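Local coordinates for protein yersinopine synthase (Yersinia pestis, PDB 6C4M) that catalyses the NADPH-dependent reductive condensation of pyruvate with an aminobutanoate-histidine intermediate, the last step in making the metallophore yersinopine, at residues P113-Y117 against L138-S144. Sequence-based numbering, arbitrary orientation.
Sequences PADHY and LSSSMGS. With NAP (NADP nicotinamide-adenine-dinucleotide phosphate), chain B.
Ala114 and Tyr117 supply the van der Waals contact. The methyl of Ala114 points into the bend of 138-144, its CB 3.7 Å from Ser139 O; a side chain this small lets the two backbones approach closely. Tyr117, with CG anti to its carbonyl carbon (chi1 -71°), swings its ring back over Ala114, whose CA sits above the ring centre, and brings its CE2 edge within 3.9 Å of Ser144 CB.

Water makes the clear polar links between the segments. One molecule accepts from Tyr117 OH at 2.6 Å and from Ser139 N; a second accepts from Ala114 N, donates to Ser139 O and bonds to NADP O3D at 3.0 Å, tying both loops to the nicotinamide-side ribose. A third donates to Ala114 O and Ser144 OG.

Both loops follow parallel neighbouring strands, 107-110 and 134-137, and lead into helices, as at cofactor sites of Rossmann-type folds. Pro113 CD packs 3.4 Å from O4B of the adenosine ribose; the His116 imidazole, tilted about 47° to the adenine, meets it at the rim of one face (CE1 3.0 Å from N1A) rather than stacking, and Ser139 CB touches the other ribose.

Within 138-144, Ser141 to Ser144 form a type II turn, and Gly143, third in it, has a positive phi (97°) at which a CB would press on Met142 O. Ser144 OG donates to Ser141 O at 2.9 Å from above the carbonyl plane. The hydroxyls of Ser140 and Ser141 hydrogen-bond outside the segments, to Ser164 and Asn257, so these small polar residues keep buried oxygens paired.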
ATOM      1  N   PRO A 113       2.848 -32.726  -1.101  1.00 33.20           N
ATOM      2  CA  PRO A 113       2.018 -31.742  -0.394  1.00 26.80           C
ATOM      3  C   PRO A 113       1.039 -32.436   0.537  1.00 26.09           C
ATOM      4  O   PRO A 113       0.616 -33.571   0.305  1.00 26.38           O
ATOM      5  CB  PRO A 113       1.288 -30.999  -1.526  1.00 36.13           C
ATOM      6  CG  PRO A 113       2.067 -31.303  -2.763  1.00 34.98           C
ATOM      7  CD  PRO A 113       2.625 -32.672  -2.558  1.00 28.79           C
ATOM      8  N   ALA A 114       0.648 -31.722   1.593  1.00 27.56           N
ATOM      9  CA  ALA A 114      -0.171 -32.361   2.620  1.00 29.04           C
ATOM     10  C   ALA A 114      -1.494 -32.889   2.077  1.00 30.05           C
ATOM     11  O   ALA A 114      -2.050 -33.832   2.643  1.00 25.52           O
ATOM     12  CB  ALA A 114      -0.447 -31.402   3.779  1.00 27.44           C
ATOM     13  N   ASP A 115      -2.058 -32.272   1.031  1.00 29.48           N
ATOM     14  CA  ASP A 115      -3.351 -32.778   0.576  1.00 28.49           C
ATOM     15  C   ASP A 115      -3.222 -34.102  -0.178  1.00 25.80           C
ATOM     16  O   ASP A 115      -4.233 -34.634  -0.681  1.00 28.31           O
ATOM     17  CB  ASP A 115      -4.069 -31.711  -0.292  1.00 23.59           C
ATOM     18  CG  ASP A 115      -3.308 -31.378  -1.563  1.00 29.26           C
ATOM     19  OD1 ASP A 115      -2.056 -31.327  -1.515  1.00 31.45           O
ATOM     20  OD2 ASP A 115      -3.962 -31.148  -2.618  1.00 33.56           O
ATOM     21  N   HIS A 116      -2.002 -34.632  -0.280  1.00 26.77           N
ATOM     22  CA  HIS A 116      -1.724 -35.914  -0.914  1.00 29.75           C
ATOM     23  C   HIS A 116      -1.158 -36.943   0.064  1.00 28.05           C
ATOM     24  O   HIS A 116      -0.813 -38.053  -0.359  1.00 28.35           O
ATOM     25  CB  HIS A 116      -0.762 -35.721  -2.091  1.00 26.83           C
ATOM     26  CG  HIS A 116      -1.413 -35.093  -3.283  1.00 35.60           C
ATOM     27  ND1 HIS A 116      -1.972 -35.844  -4.297  1.00 40.59           N
ATOM     28  CD2 HIS A 116      -1.641 -33.791  -3.603  1.00 37.74           C
ATOM     29  CE1 HIS A 116      -2.510 -35.032  -5.195  1.00 44.84           C
ATOM     30  NE2 HIS A 116      -2.317 -33.783  -4.799  1.00 39.26           N
ATOM     31  N   TYR A 117      -1.099 -36.624   1.357  1.00 27.02           N
ATOM     32  CA  TYR A 117      -0.659 -37.618   2.342  1.00 25.85           C
ATOM     33  C   TYR A 117      -1.561 -38.837   2.295  1.00 26.09           C
ATOM     34  O   TYR A 117      -1.084 -39.966   2.320  1.00 27.81           O
ATOM     35  CB  TYR A 117      -0.701 -37.046   3.742  1.00 22.27           C
ATOM     36  CG  TYR A 117       0.344 -35.989   4.065  1.00 30.72           C
ATOM     37  CD1 TYR A 117       1.406 -35.724   3.202  1.00 28.01           C
ATOM     38  CD2 TYR A 117       0.271 -35.272   5.243  1.00 26.36           C
ATOM     39  CE1 TYR A 117       2.353 -34.778   3.507  1.00 28.04           C
ATOM     40  CE2 TYR A 117       1.206 -34.334   5.550  1.00 28.98           C
ATOM     41  CZ  TYR A 117       2.265 -34.096   4.685  1.00 28.46           C
ATOM     42  OH  TYR A 117       3.231 -33.147   4.990  1.00 31.40           O
ATOM     43  N   LEU A 138       6.697 -33.330   6.326  1.00 28.14           N
ATOM     44  CA  LEU A 138       7.669 -32.275   6.097  1.00 27.08           C
ATOM     45  C   LEU A 138       7.011 -30.899   6.097  1.00 32.40           C
ATOM     46  O   LEU A 138       7.596 -29.933   6.602  1.00 32.43           O
ATOM     47  CB  LEU A 138       8.414 -32.525   4.784  1.00 26.51           C
ATOM     48  CG  LEU A 138       9.539 -31.514   4.451  1.00 31.90           C
ATOM     49  CD1 LEU A 138      10.694 -31.619   5.425  1.00 34.35           C
ATOM     50  CD2 LEU A 138      10.065 -31.739   3.043  1.00 31.67           C
ATOM     51  N   SER A 139       5.801 -30.778   5.528  1.00 28.90           N
ATOM     52  CA  SER A 139       5.072 -29.502   5.506  1.00 29.49           C
ATOM     53  C   SER A 139       3.597 -29.804   5.740  1.00 29.88           C
ATOM     54  O   SER A 139       2.800 -29.901   4.804  1.00 31.76           O
ATOM     55  CB  SER A 139       5.274 -28.736   4.210  1.00 36.96           C
ATOM     56  OG  SER A 139       4.755 -27.420   4.370  1.00 38.34           O
ATOM     57  N   SER A 140       3.230 -29.894   7.003  1.00 34.97           N
ATOM     58  CA  SER A 140       1.947 -30.425   7.407  1.00 34.53           C
ATOM     59  C   SER A 140       0.811 -29.425   7.183  1.00 35.07           C
ATOM     60  O   SER A 140       1.015 -28.241   6.898  1.00 36.12           O
ATOM     61  CB  SER A 140       2.014 -30.800   8.878  1.00 30.50           C
ATOM     62  OG  SER A 140       1.295 -31.975   9.119  1.00 45.55           O
ATOM     63  N   SER A 141      -0.411 -29.917   7.354  1.00 33.73           N
ATOM     64  CA  SER A 141      -1.596 -29.080   7.491  1.00 31.15           C
ATOM     65  C   SER A 141      -2.264 -29.444   8.810  1.00 33.29           C
ATOM     66  O   SER A 141      -1.970 -30.480   9.414  1.00 31.26           O
ATOM     67  CB  SER A 141      -2.566 -29.272   6.325  1.00 28.77           C
ATOM     68  OG  SER A 141      -3.678 -28.381   6.424  1.00 34.35           O
ATOM     69  N   MET A 142      -3.203 -28.606   9.235  1.00 26.10           N
ATOM     70  CA  MET A 142      -3.987 -28.930  10.420  1.00 27.83           C
ATOM     71  C   MET A 142      -4.805 -30.196  10.180  1.00 30.70           C
ATOM     72  O   MET A 142      -5.585 -30.270   9.224  1.00 27.60           O
ATOM     73  CB  MET A 142      -4.923 -27.783  10.783  1.00 27.85           C
ATOM     74  CG  MET A 142      -4.269 -26.692  11.635  1.00 32.72           C
ATOM     75  SD  MET A 142      -5.270 -25.163  11.817  1.00 33.65           S
ATOM     76  CE  MET A 142      -4.959 -24.344  10.262  1.00 37.59           C
ATOM     77  N   GLY A 143      -4.645 -31.171  11.083  1.00 32.09           N
ATOM     78  CA  GLY A 143      -5.319 -32.452  10.988  1.00 27.57           C
ATOM     79  C   GLY A 143      -4.475 -33.537  10.358  1.00 29.50           C
ATOM     80  O   GLY A 143      -4.807 -34.724  10.488  1.00 27.05           O
ATOM     81  N   SER A 144      -3.374 -33.161   9.714  1.00 25.79           N
ATOM     82  CA  SER A 144      -2.545 -34.143   9.037  1.00 27.05           C
ATOM     83  C   SER A 144      -2.109 -35.243   9.999  1.00 30.29           C
ATOM     84  O   SER A 144      -2.185 -36.432   9.675  1.00 25.49           O
ATOM     85  CB  SER A 144      -1.332 -33.458   8.421  1.00 25.04           C
ATOM     86  OG  SER A 144      -1.740 -32.602   7.380  1.00 29.17           O
TER
HETATM   87  PA  NAP B 501       6.264 -30.016  -4.765  1.00 40.99           P
HETATM   88  O1A NAP B 501       5.448 -29.678  -3.579  1.00 47.08           O
HETATM   89  O2A NAP B 501       5.912 -29.129  -5.988  1.00 49.63           O
HETATM   90  O5B NAP B 501       6.010 -31.604  -5.106  1.00 36.38           O
HETATM   91  C5B NAP B 501       6.671 -32.523  -4.209  1.00 36.76           C
HETATM   92  C4B NAP B 501       6.373 -33.950  -4.707  1.00 39.24           C
HETATM   93  O4B NAP B 501       4.825 -34.110  -4.691  1.00 37.63           O
HETATM   94  C3B NAP B 501       6.757 -34.128  -5.920  1.00 37.80           C
HETATM   95  O3B NAP B 501       7.240 -35.495  -6.117  1.00 34.87           O
HETATM   96  C2B NAP B 501       5.407 -33.932  -6.840  1.00 35.36           C
HETATM   97  O2B NAP B 501       5.534 -34.696  -8.090  1.00 38.28           O
HETATM   98  C1B NAP B 501       4.437 -34.405  -6.144  1.00 37.53           C
HETATM   99  N9A NAP B 501       3.278 -33.546  -6.388  1.00 36.71           N
HETATM  100  C8A NAP B 501       3.061 -32.220  -6.419  1.00 35.35           C
HETATM  101  N7A NAP B 501       1.764 -32.083  -6.731  1.00 35.54           N
HETATM  102  C5A NAP B 501       1.217 -33.330  -6.884  1.00 37.87           C
HETATM  103  C6A NAP B 501      -0.079 -33.659  -7.192  1.00 39.24           C
HETATM  104  N6A NAP B 501      -1.302 -32.908  -7.481  1.00 39.44           N
HETATM  105  N1A NAP B 501      -0.422 -34.956  -7.295  1.00 40.16           N
HETATM  106  C2A NAP B 501       0.516 -35.940  -7.081  1.00 39.74           C
HETATM  107  N3A NAP B 501       1.803 -35.606  -6.775  1.00 39.37           N
HETATM  108  C4A NAP B 501       2.147 -34.272  -6.672  1.00 37.37           C
HETATM  109  O3  NAP B 501       7.854 -29.772  -4.367  1.00 47.03           O
HETATM  110  PN  NAP B 501       8.521 -29.100  -3.055  1.00 41.30           P
HETATM  111  O1N NAP B 501       9.757 -29.859  -2.848  1.00 42.54           O
HETATM  112  O2N NAP B 501       8.769 -27.620  -3.435  1.00 39.81           O
HETATM  113  O5D NAP B 501       7.567 -29.087  -1.686  1.00 43.31           O
HETATM  114  C5D NAP B 501       7.702 -30.116  -0.671  1.00 43.10           C
HETATM  115  C4D NAP B 501       6.693 -29.767   0.441  1.00 41.94           C
HETATM  116  O4D NAP B 501       7.076 -28.359   1.090  1.00 37.80           O
HETATM  117  C3D NAP B 501       5.453 -29.623   0.022  1.00 44.95           C
HETATM  118  O3D NAP B 501       4.579 -29.967   1.205  1.00 47.24           O
HETATM  119  C2D NAP B 501       5.240 -28.128  -0.244  1.00 47.80           C
HETATM  120  O2D NAP B 501       3.953 -27.822   0.025  1.00 45.56           O
HETATM  121  C1D NAP B 501       6.126 -27.497   0.847  1.00 44.57           C
HETATM  122  N1N NAP B 501       6.752 -26.204   0.477  1.00 44.62           N
HETATM  123  C2N NAP B 501       7.939 -26.137  -0.165  1.00 41.43           C
HETATM  124  C3N NAP B 501       8.491 -24.869  -0.456  1.00 45.94           C
HETATM  125  C7N NAP B 501       9.842 -24.746  -1.194  1.00 43.32           C
HETATM  126  O7N NAP B 501      10.534 -23.818  -1.047  1.00 49.85           O
HETATM  127  N7N NAP B 501      10.214 -25.824  -2.070  1.00 38.15           N
HETATM  128  C4N NAP B 501       7.832 -23.725  -0.106  1.00 48.05           C
HETATM  129  C5N NAP B 501       6.650 -23.800   0.526  1.00 50.45           C
HETATM  130  C6N NAP B 501       6.101 -25.050   0.832  1.00 48.80           C
HETATM  131  P2B NAP B 501       6.325 -34.005  -9.425  1.00 42.89           P
HETATM  132  O1X NAP B 501       5.324 -33.101 -10.112  1.00 43.55           O
HETATM  133  O2X NAP B 501       7.497 -33.202  -8.972  1.00 37.57           O
HETATM  134  O3X NAP B 501       6.715 -35.111 -10.378  1.00 40.43           O
HETATM  135  O   HOH W   1      -2.856 -33.965   5.124  1.00 35.19           O
HETATM  136  O   HOH W   2       1.812 -29.186   2.173  1.00 38.61           O
HETATM  137  O   HOH W   3       5.062 -32.520   3.274  1.00 33.15           O